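Local coordinates for peptidase M42 (Thaumarchaeota archaeon SCGC AB-539-E09, PDB 5DS0), which probably removes N-terminal residues from peptides as an M42-family aminopeptidase, with two cobalt ions bound and twelve subunits in its TET assembly, at residues N27-E40 with K45-D57. Sequence-based numbering, arbitrary orientation.
Sequences NAICKEYMEPYADE and KLGSVTFIAKGND
Phe51 slides its ring under selenomethionine Met34, whose CG lies over the ring centre, 3.9 Å from the centroid, in a CH-pi contact. Bent at both chi2 (-77°) and chi3, the Met34 chain curls back to set CE against Phe51 CB, while SE stands farther above the same face in a Met-aromatic contact. Cys30 CB meets Phe51 CZ at 4.0 Å, and Ala38 CB packs on the CB of the same phenylalanine. With an alanine here, Met34 and Cys30 would probably lose the ring they pack on, opening a gap beneath the helix. Residues 27-34 of the helix run nearly parallel to strand 49-53 (15°) and cover one side of this strand of the mixed central sheet, beside helix 179-197. The chain then returns as antiparallel strand 40-43, entering through a classic beta bulge: Asp39 and Glu40 both face Ile52. Ile52 O takes Asp39 N at 2.9 Å and, weakly, Glu40 N; Ile52 N gives a nearly straight bond to Glu40 O (172°). Asp39 OD2 receives Lys54 N on its anti lone pair, and Glu40 OE1 forms a salt bridge with Lys54 NZ at 2.7 Å. At the other end, Asn27 ND2 donates to Gly47 O, 2.8 Å away, while Asn27 OD1 is hydrogen-bonded to Thr67 OG1.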
loop_
_atom_site.group_PDB
_atom_site.type_symbol
_atom_site.label_atom_id
_atom_site.label_comp_id
_atom_site.label_asym_id
_atom_site.label_seq_id
_atom_site.Cartn_x
_atom_site.Cartn_y
_atom_site.Cartn_z
ATOM N N ASN C 27 -36.841 33.527 14.308
ATOM C CA ASN C 27 -37.293 34.726 13.632
ATOM C C ASN C 27 -38.447 35.400 14.367
ATOM O O ASN C 27 -38.654 36.597 14.238
ATOM C CB ASN C 27 -37.597 34.406 12.165
ATOM C CG ASN C 27 -36.332 34.416 11.315
ATOM O OD1 ASN C 27 -35.222 34.467 11.839
ATOM N ND2 ASN C 27 -36.492 34.370 10.005
ATOM N N ALA C 28 -39.208 34.623 15.139
ATOM C CA ALA C 28 -40.236 35.176 16.029
ATOM C C ALA C 28 -39.585 36.038 17.106
ATOM O O ALA C 28 -40.082 37.105 17.442
ATOM C CB ALA C 28 -41.044 34.058 16.661
ATOM N N ILE C 29 -38.479 35.556 17.643
ATOM C CA ILE C 29 -37.725 36.295 18.654
ATOM C C ILE C 29 -37.225 37.620 18.106
ATOM O O ILE C 29 -37.228 38.636 18.809
ATOM C CB ILE C 29 -36.527 35.461 19.162
ATOM C CG1 ILE C 29 -37.032 34.338 20.076
ATOM C CG2 ILE C 29 -35.529 36.326 19.909
ATOM C CD1 ILE C 29 -36.157 33.111 20.067
ATOM N N CYS C 30 -36.798 37.594 16.848
ATOM C CA CYS C 30 -36.334 38.789 16.162
ATOM C C CYS C 30 -37.472 39.780 15.957
ATOM O O CYS C 30 -37.302 40.962 16.214
ATOM C CB CYS C 30 -35.695 38.427 14.813
ATOM S SG CYS C 30 -34.146 37.498 14.947
ATOM N N LYS C 31 -38.625 39.305 15.502
ATOM C CA LYS C 31 -39.774 40.192 15.294
ATOM C C LYS C 31 -40.187 40.875 16.570
ATOM O O LYS C 31 -40.499 42.060 16.561
ATOM C CB LYS C 31 -40.980 39.434 14.744
ATOM C CG LYS C 31 -40.844 39.095 13.279
ATOM C CD LYS C 31 -42.133 38.496 12.724
ATOM C CE LYS C 31 -42.038 36.984 12.684
ATOM N NZ LYS C 31 -43.327 36.333 12.338
ATOM N N GLU C 32 -40.199 40.122 17.664
ATOM C CA GLU C 32 -40.636 40.659 18.942
ATOM C C GLU C 32 -39.690 41.757 19.446
ATOM O O GLU C 32 -40.140 42.824 19.863
ATOM C CB GLU C 32 -40.760 39.557 19.982
ATOM C CG GLU C 32 -41.507 40.018 21.221
ATOM C CD GLU C 32 -41.710 38.911 22.240
ATOM O OE1 GLU C 32 -41.107 37.821 22.075
ATOM O OE2 GLU C 32 -42.485 39.125 23.200
ATOM N N TYR C 33 -38.390 41.501 19.394
ATOM C CA TYR C 33 -37.417 42.483 19.819
ATOM C C TYR C 33 -37.500 43.760 18.998
ATOM O O TYR C 33 -37.272 44.854 19.528
ATOM C CB TYR C 33 -36.024 41.911 19.677
ATOM C CG TYR C 33 -34.929 42.777 20.234
ATOM C CD1 TYR C 33 -34.593 42.711 21.568
ATOM C CD2 TYR C 33 -34.202 43.626 19.413
ATOM C CE1 TYR C 33 -33.582 43.479 22.079
ATOM C CE2 TYR C 33 -33.172 44.403 19.914
ATOM C CZ TYR C 33 -32.869 44.325 21.249
ATOM O OH TYR C 33 -31.841 45.077 21.767
HETATM N N MSE C 34 -37.843 43.622 17.716
HETATM C CA MSE C 34 -37.847 44.755 16.795
HETATM C C MSE C 34 -39.166 45.471 16.632
HETATM O O MSE C 34 -39.204 46.483 15.938
HETATM C CB MSE C 34 -37.394 44.282 15.419
HETATM C CG MSE C 34 -35.940 43.835 15.447
HETATM SE SE MSE C 34 -34.703 45.380 15.476
HETATM C CE MSE C 34 -34.972 45.913 13.606
ATOM N N GLU C 35 -40.246 44.986 17.250
ATOM C CA GLU C 35 -41.554 45.656 17.126
ATOM C C GLU C 35 -41.475 47.157 17.357
ATOM O O GLU C 35 -41.974 47.926 16.547
ATOM C CB GLU C 35 -42.613 45.040 18.055
ATOM C CG GLU C 35 -43.533 44.032 17.356
ATOM C CD GLU C 35 -44.147 43.005 18.309
ATOM O OE1 GLU C 35 -44.591 43.397 19.417
ATOM O OE2 GLU C 35 -44.173 41.795 17.951
ATOM N N PRO C 36 -40.822 47.586 18.445
ATOM C CA PRO C 36 -40.764 49.028 18.693
ATOM C C PRO C 36 -39.751 49.822 17.879
ATOM O O PRO C 36 -39.714 51.036 18.012
ATOM C CB PRO C 36 -40.420 49.108 20.185
ATOM C CG PRO C 36 -39.694 47.853 20.479
ATOM C CD PRO C 36 -40.280 46.808 19.575
ATOM N N TYR C 37 -38.945 49.178 17.039
ATOM C CA TYR C 37 -37.844 49.886 16.350
ATOM C C TYR C 37 -37.907 49.928 14.822
ATOM O O TYR C 37 -37.279 50.788 14.206
ATOM C CB TYR C 37 -36.494 49.300 16.781
ATOM C CG TYR C 37 -36.294 49.273 18.281
ATOM C CD1 TYR C 37 -36.207 50.448 19.014
ATOM C CD2 TYR C 37 -36.205 48.065 18.967
ATOM C CE1 TYR C 37 -36.035 50.425 20.383
ATOM C CE2 TYR C 37 -36.024 48.030 20.339
ATOM C CZ TYR C 37 -35.938 49.215 21.041
ATOM O OH TYR C 37 -35.769 49.171 22.401
ATOM N N ALA C 38 -38.616 48.997 14.198
ATOM C CA ALA C 38 -38.681 48.961 12.745
ATOM C C ALA C 38 -39.910 49.703 12.257
ATOM O O ALA C 38 -40.982 49.593 12.844
ATOM C CB ALA C 38 -38.718 47.529 12.253
ATOM N N ASP C 39 -39.755 50.436 11.161
ATOM C CA ASP C 39 -40.860 51.182 10.578
ATOM C C ASP C 39 -41.802 50.255 9.808
ATOM O O ASP C 39 -42.970 50.564 9.637
ATOM C CB ASP C 39 -40.327 52.306 9.684
ATOM C CG ASP C 39 -39.430 53.293 10.450
ATOM O OD1 ASP C 39 -39.769 53.651 11.599
ATOM O OD2 ASP C 39 -38.376 53.712 9.906
ATOM N N GLU C 40 -41.304 49.106 9.369
ATOM C CA GLU C 40 -42.111 48.150 8.611
ATOM C C GLU C 40 -41.387 46.800 8.597
ATOM O O GLU C 40 -40.176 46.739 8.814
ATOM C CB GLU C 40 -42.326 48.669 7.187
ATOM C CG GLU C 40 -43.355 47.909 6.357
ATOM C CD GLU C 40 -43.374 48.340 4.886
ATOM O OE1 GLU C 40 -43.108 49.536 4.599
ATOM O OE2 GLU C 40 -43.665 47.478 4.017
ATOM N N LYS C 45 -41.086 34.083 1.307
ATOM C CA LYS C 45 -41.914 32.913 1.535
ATOM C C LYS C 45 -41.126 31.714 2.069
ATOM O O LYS C 45 -41.711 30.706 2.443
ATOM C CB LYS C 45 -42.671 32.553 0.258
ATOM C CG LYS C 45 -43.551 33.699 -0.219
ATOM C CD LYS C 45 -44.626 33.222 -1.165
ATOM C CE LYS C 45 -45.459 34.375 -1.675
ATOM N NZ LYS C 45 -46.381 33.890 -2.732
ATOM N N LEU C 46 -39.809 31.823 2.110
ATOM C CA LEU C 46 -38.993 30.806 2.746
ATOM C C LEU C 46 -38.934 30.968 4.264
ATOM O O LEU C 46 -38.597 30.016 4.967
ATOM C CB LEU C 46 -37.581 30.815 2.160
ATOM C CG LEU C 46 -37.339 29.881 0.971
ATOM C CD1 LEU C 46 -38.443 29.953 -0.070
ATOM C CD2 LEU C 46 -35.994 30.172 0.318
ATOM N N GLY C 47 -39.256 32.152 4.768
ATOM C CA GLY C 47 -39.220 32.403 6.202
ATOM C C GLY C 47 -38.279 33.510 6.655
ATOM O O GLY C 47 -38.170 33.754 7.850
ATOM N N SER C 48 -37.583 34.171 5.727
ATOM C CA SER C 48 -36.733 35.317 6.077
ATOM C C SER C 48 -37.605 36.482 6.474
ATOM O O SER C 48 -38.545 36.817 5.759
ATOM C CB SER C 48 -35.865 35.778 4.903
ATOM O OG SER C 48 -35.183 34.705 4.281
ATOM N N VAL C 49 -37.313 37.084 7.621
ATOM C CA VAL C 49 -37.961 38.344 7.982
ATOM C C VAL C 49 -36.945 39.497 7.845
ATOM O O VAL C 49 -35.760 39.356 8.148
ATOM C CB VAL C 49 -38.662 38.366 9.376
ATOM C CG1 VAL C 49 -39.466 37.106 9.750
ATOM C CG2 VAL C 49 -37.633 38.566 10.437
ATOM N N THR C 50 -37.450 40.635 7.394
ATOM C CA THR C 50 -36.650 41.785 7.062
ATOM C C THR C 50 -37.279 43.039 7.686
ATOM O O THR C 50 -38.461 43.295 7.524
ATOM C CB THR C 50 -36.567 41.950 5.523
ATOM O OG1 THR C 50 -36.145 40.718 4.908
ATOM C CG2 THR C 50 -35.604 43.073 5.139
ATOM N N PHE C 51 -36.457 43.829 8.363
ATOM C CA PHE C 51 -36.899 45.002 9.087
ATOM C C PHE C 51 -36.434 46.246 8.381
ATOM O O PHE C 51 -35.243 46.395 8.106
ATOM C CB PHE C 51 -36.304 44.982 10.486
ATOM C CG PHE C 51 -36.590 43.722 11.229
ATOM C CD1 PHE C 51 -37.852 43.503 11.757
ATOM C CD2 PHE C 51 -35.624 42.746 11.377
ATOM C CE1 PHE C 51 -38.139 42.333 12.437
ATOM C CE2 PHE C 51 -35.899 41.580 12.062
ATOM C CZ PHE C 51 -37.157 41.371 12.595
ATOM N N ILE C 52 -37.366 47.153 8.113
ATOM C CA ILE C 52 -37.075 48.366 7.356
ATOM C C ILE C 52 -37.022 49.582 8.263
ATOM O O ILE C 52 -37.938 49.833 9.047
ATOM C CB ILE C 52 -38.122 48.601 6.263
ATOM C CG1 ILE C 52 -38.238 47.352 5.381
ATOM C CG2 ILE C 52 -37.748 49.810 5.419
ATOM C CD1 ILE C 52 -39.386 47.381 4.390
ATOM N N ALA C 53 -35.924 50.324 8.168
ATOM C CA ALA C 53 -35.793 51.638 8.794
ATOM C C ALA C 53 -35.802 52.671 7.673
ATOM O O ALA C 53 -34.857 52.737 6.885
ATOM C CB ALA C 53 -34.509 51.722 9.610
ATOM N N LYS C 54 -36.882 53.454 7.601
ATOM C CA LYS C 54 -37.132 54.347 6.475
ATOM C C LYS C 54 -36.250 55.581 6.475
ATOM O O LYS C 54 -35.772 56.049 7.501
ATOM C CB LYS C 54 -38.600 54.762 6.409
ATOM C CG LYS C 54 -39.552 53.653 5.971
ATOM C CD LYS C 54 -40.916 54.211 5.532
ATOM C CE LYS C 54 -42.041 53.162 5.504
ATOM N NZ LYS C 54 -41.645 51.831 4.938
ATOM N N GLY C 55 -36.016 56.067 5.269
ATOM C CA GLY C 55 -35.298 57.306 5.006
ATOM C C GLY C 55 -35.579 57.588 3.543
ATOM O O GLY C 55 -36.722 57.455 3.099
ATOM N N ASN C 56 -34.561 57.936 2.776
ATOM C CA ASN C 56 -34.775 58.210 1.359
ATOM C C ASN C 56 -35.089 56.916 0.618
ATOM O O ASN C 56 -34.435 55.915 0.840
ATOM C CB ASN C 56 -33.549 58.880 0.757
ATOM C CG ASN C 56 -33.105 60.096 1.550
ATOM O OD1 ASN C 56 -33.550 60.318 2.676
ATOM N ND2 ASN C 56 -32.214 60.871 0.978
ATOM N N ASP C 57 -36.110 56.928 -0.238
ATOM C CA ASP C 57 -36.482 55.731 -1.024
ATOM C C ASP C 57 -35.277 54.970 -1.547
ATOM O O ASP C 57 -35.283 53.746 -1.533
ATOM C CB ASP C 57 -37.355 56.088 -2.216
ATOM C CG ASP C 57 -37.947 54.854 -2.940
ATOM O OD1 ASP C 57 -37.990 53.737 -2.374
ATOM O OD2 ASP C 57 -38.376 55.019 -4.100
#